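Long-range contact in 2-Keto-3-deoxy-(6-phospho-)gluconate aldolase (Thermoproteus tenax, PDB 2R91), which is an aldolase of the dihydrodipicolinate synthetase family, built as a TIM barrel and assembled from four chains: residues S73-K84 with Y113-V121. Numbering follows the deposited sequence.
Sequences SLNADEAIALAK and YFRDLCSAV
The ring of Tyr-113 packs against Ala-76 and Ala-79 near the start of helix 76-88. With CG anti to the backbone N (chi1 179°), its ring reaches across to the other helix. The methyl of Ala-76 meets the ring edge near its plane, CB to Tyr-113 CD1 3.9 Å. Ala-79 CB approaches obliquely and lies 3.3 Å from Tyr-113 OH. That hydroxyl is hydrogen-bonded to Ser-96 on strand 93-96. Tyr-263 of a second subunit packs on Ala-76 and Tyr-113.

One turn on, Leu-117 sends CD1 against the backbone of the facing helix, 3.8 Å from Ala-79 O. The same methyl touches Ile-80 CG1. Ile-80 turns its other branch, CG2, to Ala-120 CB at 3.8 Å. Val-121 closes the far end, its CG1 3.5 Å from Ala-83 O. Lys-84 runs extended past Ala-120, its CG 3.7 Å from Ala-120 O. No hydrogen bond joins the two segments. The axes of helix segments 76-84 and 113-120 come within 9.3 Å and cross at -27°; the small alanines are consistent with this spacing.

These are consecutive outer helices of the TIM barrel, running in the same general direction and linked through strand 93-96. Leu-82 packs on helix 50-63, while Phe-114 rests on strands 93-96 and 125-129.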
ATOM      1  N   SER A  73      -9.349 -10.352 -21.564  1.00 18.38           N
ATOM      2  CA  SER A  73      -8.160 -11.061 -22.026  1.00 18.80           C
ATOM      3  C   SER A  73      -7.063 -10.047 -22.195  1.00 17.08           C
ATOM      4  O   SER A  73      -7.335  -8.907 -22.552  1.00 19.16           O
ATOM      5  CB  SER A  73      -8.421 -11.735 -23.374  1.00 19.55           C
ATOM      6  OG  SER A  73      -7.227 -12.357 -23.823  1.00 18.41           O
ATOM      7  N   LEU A  74      -5.805 -10.461 -22.004  1.00 16.73           N
ATOM      8  CA  LEU A  74      -4.688  -9.564 -22.289  1.00 17.83           C
ATOM      9  C   LEU A  74      -4.332  -9.503 -23.799  1.00 18.92           C
ATOM     10  O   LEU A  74      -3.392  -8.814 -24.209  1.00 19.29           O
ATOM     11  CB  LEU A  74      -3.468  -9.885 -21.406  1.00 18.84           C
ATOM     12  CG  LEU A  74      -3.737  -9.724 -19.890  1.00 19.89           C
ATOM     13  CD1 LEU A  74      -2.453  -9.988 -19.087  1.00 18.13           C
ATOM     14  CD2 LEU A  74      -4.260  -8.334 -19.532  1.00 20.10           C
ATOM     15  N   ASN A  75      -5.133 -10.167 -24.618  1.00 19.41           N
ATOM     16  CA  ASN A  75      -5.229  -9.858 -26.035  1.00 20.20           C
ATOM     17  C   ASN A  75      -6.642  -9.322 -26.238  1.00 19.64           C
ATOM     18  O   ASN A  75      -7.590 -10.089 -26.218  1.00 18.43           O
ATOM     19  CB  ASN A  75      -5.041 -11.115 -26.874  1.00 19.76           C
ATOM     20  CG  ASN A  75      -5.255 -10.853 -28.376  1.00 21.44           C
ATOM     21  OD1 ASN A  75      -5.677  -9.768 -28.770  1.00 19.36           O
ATOM     22  ND2 ASN A  75      -4.907 -11.839 -29.213  1.00 20.12           N
ATOM     23  N   ALA A  76      -6.772  -8.019 -26.425  1.00 20.34           N
ATOM     24  CA  ALA A  76      -8.086  -7.367 -26.365  1.00 21.26           C
ATOM     25  C   ALA A  76      -9.049  -7.851 -27.454  1.00 22.17           C
ATOM     26  O   ALA A  76     -10.248  -7.851 -27.257  1.00 19.93           O
ATOM     27  CB  ALA A  76      -7.919  -5.851 -26.426  1.00 21.85           C
ATOM     28  N   ASP A  77      -8.523  -8.287 -28.605  1.00 23.19           N
ATOM     29  CA  ASP A  77      -9.372  -8.864 -29.666  1.00 23.59           C
ATOM     30  C   ASP A  77     -10.135 -10.072 -29.137  1.00 21.82           C
ATOM     31  O   ASP A  77     -11.247 -10.363 -29.576  1.00 18.86           O
ATOM     32  CB  ASP A  77      -8.504  -9.346 -30.850  1.00 26.87           C
ATOM     33  CG  ASP A  77      -7.902  -8.203 -31.639  1.00 31.86           C
ATOM     34  OD1 ASP A  77      -8.584  -7.167 -31.836  1.00 32.81           O
ATOM     35  OD2 ASP A  77      -6.728  -8.362 -32.075  1.00 35.91           O
ATOM     36  N   GLU A  78      -9.525 -10.812 -28.216  1.00 20.59           N
ATOM     37  CA  GLU A  78     -10.234 -11.968 -27.649  1.00 20.65           C
ATOM     38  C   GLU A  78     -11.431 -11.600 -26.770  1.00 18.84           C
ATOM     39  O   GLU A  78     -12.402 -12.352 -26.689  1.00 18.41           O
ATOM     40  CB  GLU A  78      -9.282 -12.870 -26.869  1.00 21.38           C
ATOM     41  CG  GLU A  78      -8.246 -13.493 -27.769  1.00 24.20           C
ATOM     42  CD  GLU A  78      -7.403 -14.511 -27.064  1.00 25.65           C
ATOM     43  OE1 GLU A  78      -7.258 -14.464 -25.811  1.00 26.21           O
ATOM     44  OE2 GLU A  78      -6.838 -15.343 -27.780  1.00 26.61           O
ATOM     45  N   ALA A  79     -11.324 -10.480 -26.074  1.00 17.50           N
ATOM     46  CA  ALA A  79     -12.412  -9.964 -25.248  1.00 18.67           C
ATOM     47  C   ALA A  79     -13.587  -9.579 -26.150  1.00 18.83           C
ATOM     48  O   ALA A  79     -14.732  -9.915 -25.882  1.00 18.13           O
ATOM     49  CB  ALA A  79     -11.903  -8.737 -24.411  1.00 17.24           C
ATOM     50  N   ILE A  80     -13.295  -8.868 -27.237  1.00 19.59           N
ATOM     51  CA  ILE A  80     -14.332  -8.537 -28.234  1.00 20.08           C
ATOM     52  C   ILE A  80     -14.980  -9.778 -28.847  1.00 19.85           C
ATOM     53  O   ILE A  80     -16.193  -9.877 -28.934  1.00 20.12           O
ATOM     54  CB  ILE A  80     -13.739  -7.659 -29.347  1.00 22.32           C
ATOM     55  CG1 ILE A  80     -13.414  -6.252 -28.802  1.00 22.38           C
ATOM     56  CG2 ILE A  80     -14.686  -7.563 -30.533  1.00 22.23           C
ATOM     57  CD1 ILE A  80     -12.369  -5.556 -29.634  1.00 25.59           C
ATOM     58  N   ALA A  81     -14.173 -10.728 -29.281  1.00 20.42           N
ATOM     59  CA  ALA A  81     -14.708 -11.944 -29.882  1.00 20.14           C
ATOM     60  C   ALA A  81     -15.614 -12.701 -28.900  1.00 19.90           C
ATOM     61  O   ALA A  81     -16.680 -13.198 -29.277  1.00 18.77           O
ATOM     62  CB  ALA A  81     -13.575 -12.848 -30.343  1.00 20.01           C
ATOM     63  N   LEU A  82     -15.180 -12.837 -27.643  1.00 18.67           N
ATOM     64  CA  LEU A  82     -15.973 -13.593 -26.694  1.00 18.12           C
ATOM     65  C   LEU A  82     -17.235 -12.818 -26.332  1.00 16.87           C
ATOM     66  O   LEU A  82     -18.290 -13.395 -26.118  1.00 18.48           O
ATOM     67  CB  LEU A  82     -15.168 -13.898 -25.418  1.00 17.79           C
ATOM     68  CG  LEU A  82     -15.938 -14.631 -24.322  1.00 19.18           C
ATOM     69  CD1 LEU A  82     -16.294 -16.034 -24.810  1.00 18.13           C
ATOM     70  CD2 LEU A  82     -15.141 -14.719 -22.966  1.00 18.11           C
ATOM     71  N   ALA A  83     -17.130 -11.511 -26.228  1.00 18.05           N
ATOM     72  CA  ALA A  83     -18.350 -10.724 -25.944  1.00 18.28           C
ATOM     73  C   ALA A  83     -19.431 -10.966 -27.003  1.00 19.38           C
ATOM     74  O   ALA A  83     -20.616 -11.141 -26.684  1.00 17.20           O
ATOM     75  CB  ALA A  83     -18.026  -9.228 -25.835  1.00 18.34           C
ATOM     76  N   LYS A  84     -19.024 -10.986 -28.280  1.00 20.57           N
ATOM     77  CA  LYS A  84     -20.003 -11.249 -29.348  1.00 22.42           C
ATOM     78  C   LYS A  84     -20.560 -12.665 -29.224  1.00 21.44           C
ATOM     79  O   LYS A  84     -21.762 -12.875 -29.384  1.00 22.09           O
ATOM     80  CB  LYS A  84     -19.375 -11.029 -30.744  1.00 24.64           C
ATOM     81  CG  LYS A  84     -18.860  -9.640 -31.011  1.00 25.84           C
ATOM     82  CD  LYS A  84     -18.236  -9.553 -32.415  1.00 26.67           C
ATOM     83  CE  LYS A  84     -17.636  -8.192 -32.704  1.00 29.42           C
ATOM     84  NZ  LYS A  84     -16.421  -8.166 -33.694  1.00 32.16           N
ATOM     85  N   TYR A 113      -9.995   0.273 -24.391  1.00 19.80           N
ATOM     86  CA  TYR A 113     -10.408  -1.107 -24.100  1.00 19.71           C
ATOM     87  C   TYR A 113     -11.907  -1.242 -23.829  1.00 19.98           C
ATOM     88  O   TYR A 113     -12.606  -2.035 -24.475  1.00 19.27           O
ATOM     89  CB  TYR A 113      -9.634  -1.670 -22.894  1.00 19.10           C
ATOM     90  CG  TYR A 113     -10.072  -3.092 -22.549  1.00 19.21           C
ATOM     91  CD1 TYR A 113      -9.674  -4.180 -23.357  1.00 18.58           C
ATOM     92  CD2 TYR A 113     -10.909  -3.349 -21.442  1.00 17.73           C
ATOM     93  CE1 TYR A 113     -10.072  -5.488 -23.071  1.00 18.63           C
ATOM     94  CE2 TYR A 113     -11.299  -4.622 -21.139  1.00 17.94           C
ATOM     95  CZ  TYR A 113     -10.887  -5.704 -21.955  1.00 20.57           C
ATOM     96  OH  TYR A 113     -11.280  -6.988 -21.651  1.00 19.66           O
ATOM     97  N   PHE A 114     -12.399  -0.495 -22.841  1.00 19.51           N
ATOM     98  CA  PHE A 114     -13.828  -0.562 -22.504  1.00 19.68           C
ATOM     99  C   PHE A 114     -14.709  -0.017 -23.608  1.00 20.25           C
ATOM    100  O   PHE A 114     -15.721  -0.599 -23.901  1.00 21.32           O
ATOM    101  CB  PHE A 114     -14.140   0.126 -21.145  1.00 19.11           C
ATOM    102  CG  PHE A 114     -13.732  -0.717 -19.947  1.00 17.96           C
ATOM    103  CD1 PHE A 114     -14.516  -1.776 -19.537  1.00 19.03           C
ATOM    104  CD2 PHE A 114     -12.576  -0.430 -19.240  1.00 18.51           C
ATOM    105  CE1 PHE A 114     -14.160  -2.580 -18.449  1.00 18.47           C
ATOM    106  CE2 PHE A 114     -12.200  -1.221 -18.157  1.00 18.67           C
ATOM    107  CZ  PHE A 114     -13.010  -2.305 -17.754  1.00 17.52           C
ATOM    108  N   ARG A 115     -14.313   1.066 -24.255  1.00 21.71           N
ATOM    109  CA  ARG A 115     -15.173   1.599 -25.328  1.00 24.88           C
ATOM    110  C   ARG A 115     -15.281   0.640 -26.523  1.00 24.63           C
ATOM    111  O   ARG A 115     -16.358   0.450 -27.086  1.00 24.43           O
ATOM    112  CB  ARG A 115     -14.698   2.982 -25.744  1.00 25.50           C
ATOM    113  CG  ARG A 115     -15.045   3.997 -24.660  1.00 28.25           C
ATOM    114  CD  ARG A 115     -14.309   5.280 -24.840  1.00 30.61           C
ATOM    115  NE  ARG A 115     -14.672   6.264 -23.821  1.00 32.60           N
ATOM    116  CZ  ARG A 115     -13.985   7.380 -23.586  1.00 34.41           C
ATOM    117  NH1 ARG A 115     -12.880   7.635 -24.289  1.00 34.78           N
ATOM    118  NH2 ARG A 115     -14.394   8.243 -22.654  1.00 33.85           N
ATOM    119  N   ASP A 116     -14.179  -0.008 -26.870  1.00 24.48           N
ATOM    120  CA  ASP A 116     -14.223  -1.041 -27.893  1.00 25.30           C
ATOM    121  C   ASP A 116     -15.153  -2.199 -27.537  1.00 24.92           C
ATOM    122  O   ASP A 116     -15.853  -2.757 -28.387  1.00 23.92           O
ATOM    123  CB  ASP A 116     -12.826  -1.577 -28.147  1.00 26.67           C
ATOM    124  CG  ASP A 116     -12.010  -0.655 -29.013  1.00 29.31           C
ATOM    125  OD1 ASP A 116     -12.528   0.420 -29.402  1.00 30.50           O
ATOM    126  OD2 ASP A 116     -10.848  -0.997 -29.286  1.00 29.88           O
ATOM    127  N   LEU A 117     -15.152  -2.594 -26.269  1.00 24.28           N
ATOM    128  CA  LEU A 117     -16.067  -3.634 -25.829  1.00 24.66           C
ATOM    129  C   LEU A 117     -17.524  -3.204 -25.978  1.00 24.32           C
ATOM    130  O   LEU A 117     -18.376  -3.965 -26.483  1.00 25.54           O
ATOM    131  CB  LEU A 117     -15.782  -3.941 -24.361  1.00 25.58           C
ATOM    132  CG  LEU A 117     -15.662  -5.375 -23.903  1.00 28.12           C
ATOM    133  CD1 LEU A 117     -14.938  -6.253 -24.952  1.00 27.07           C
ATOM    134  CD2 LEU A 117     -14.919  -5.379 -22.537  1.00 25.57           C
ATOM    135  N   CYS A 118     -17.830  -1.996 -25.519  1.00 24.68           N
ATOM    136  CA  CYS A 118     -19.197  -1.470 -25.653  1.00 27.92           C
ATOM    137  C   CYS A 118     -19.665  -1.402 -27.118  1.00 28.64           C
ATOM    138  O   CYS A 118     -20.839  -1.639 -27.410  1.00 29.90           O
ATOM    139  CB  CYS A 118     -19.320  -0.085 -25.006  1.00 29.67           C
ATOM    140  SG  CYS A 118     -19.169  -0.076 -23.160  1.00 32.06           S
ATOM    141  N   SER A 119     -18.750  -1.085 -28.032  1.00 29.35           N
ATOM    142  CA  SER A 119     -19.091  -0.976 -29.461  1.00 30.76           C
ATOM    143  C   SER A 119     -19.365  -2.321 -30.085  1.00 30.39           C
ATOM    144  O   SER A 119     -20.042  -2.398 -31.113  1.00 31.38           O
ATOM    145  CB  SER A 119     -17.950  -0.342 -30.242  1.00 30.87           C
ATOM    146  OG  SER A 119     -17.767   0.993 -29.851  1.00 34.68           O
ATOM    147  N   ALA A 120     -18.804  -3.370 -29.481  1.00 28.45           N
ATOM    148  CA  ALA A 120     -18.876  -4.726 -30.015  1.00 27.72           C
ATOM    149  C   ALA A 120     -20.239  -5.407 -29.845  1.00 27.28           C
ATOM    150  O   ALA A 120     -20.558  -6.360 -30.551  1.00 26.76           O
ATOM    151  CB  ALA A 120     -17.765  -5.598 -29.384  1.00 27.89           C
ATOM    152  N   VAL A 121     -21.023  -4.972 -28.872  1.00 25.87           N
ATOM    153  CA  VAL A 121     -22.268  -5.672 -28.547  1.00 25.63           C
ATOM    154  C   VAL A 121     -23.388  -4.689 -28.253  1.00 26.45           C
ATOM    155  O   VAL A 121     -23.153  -3.504 -28.015  1.00 25.37           O
ATOM    156  CB  VAL A 121     -22.103  -6.610 -27.284  1.00 26.45           C
ATOM    157  CG1 VAL A 121     -21.068  -7.736 -27.563  1.00 25.64           C
ATOM    158  CG2 VAL A 121     -21.687  -5.787 -26.036  1.00 26.12           C
TER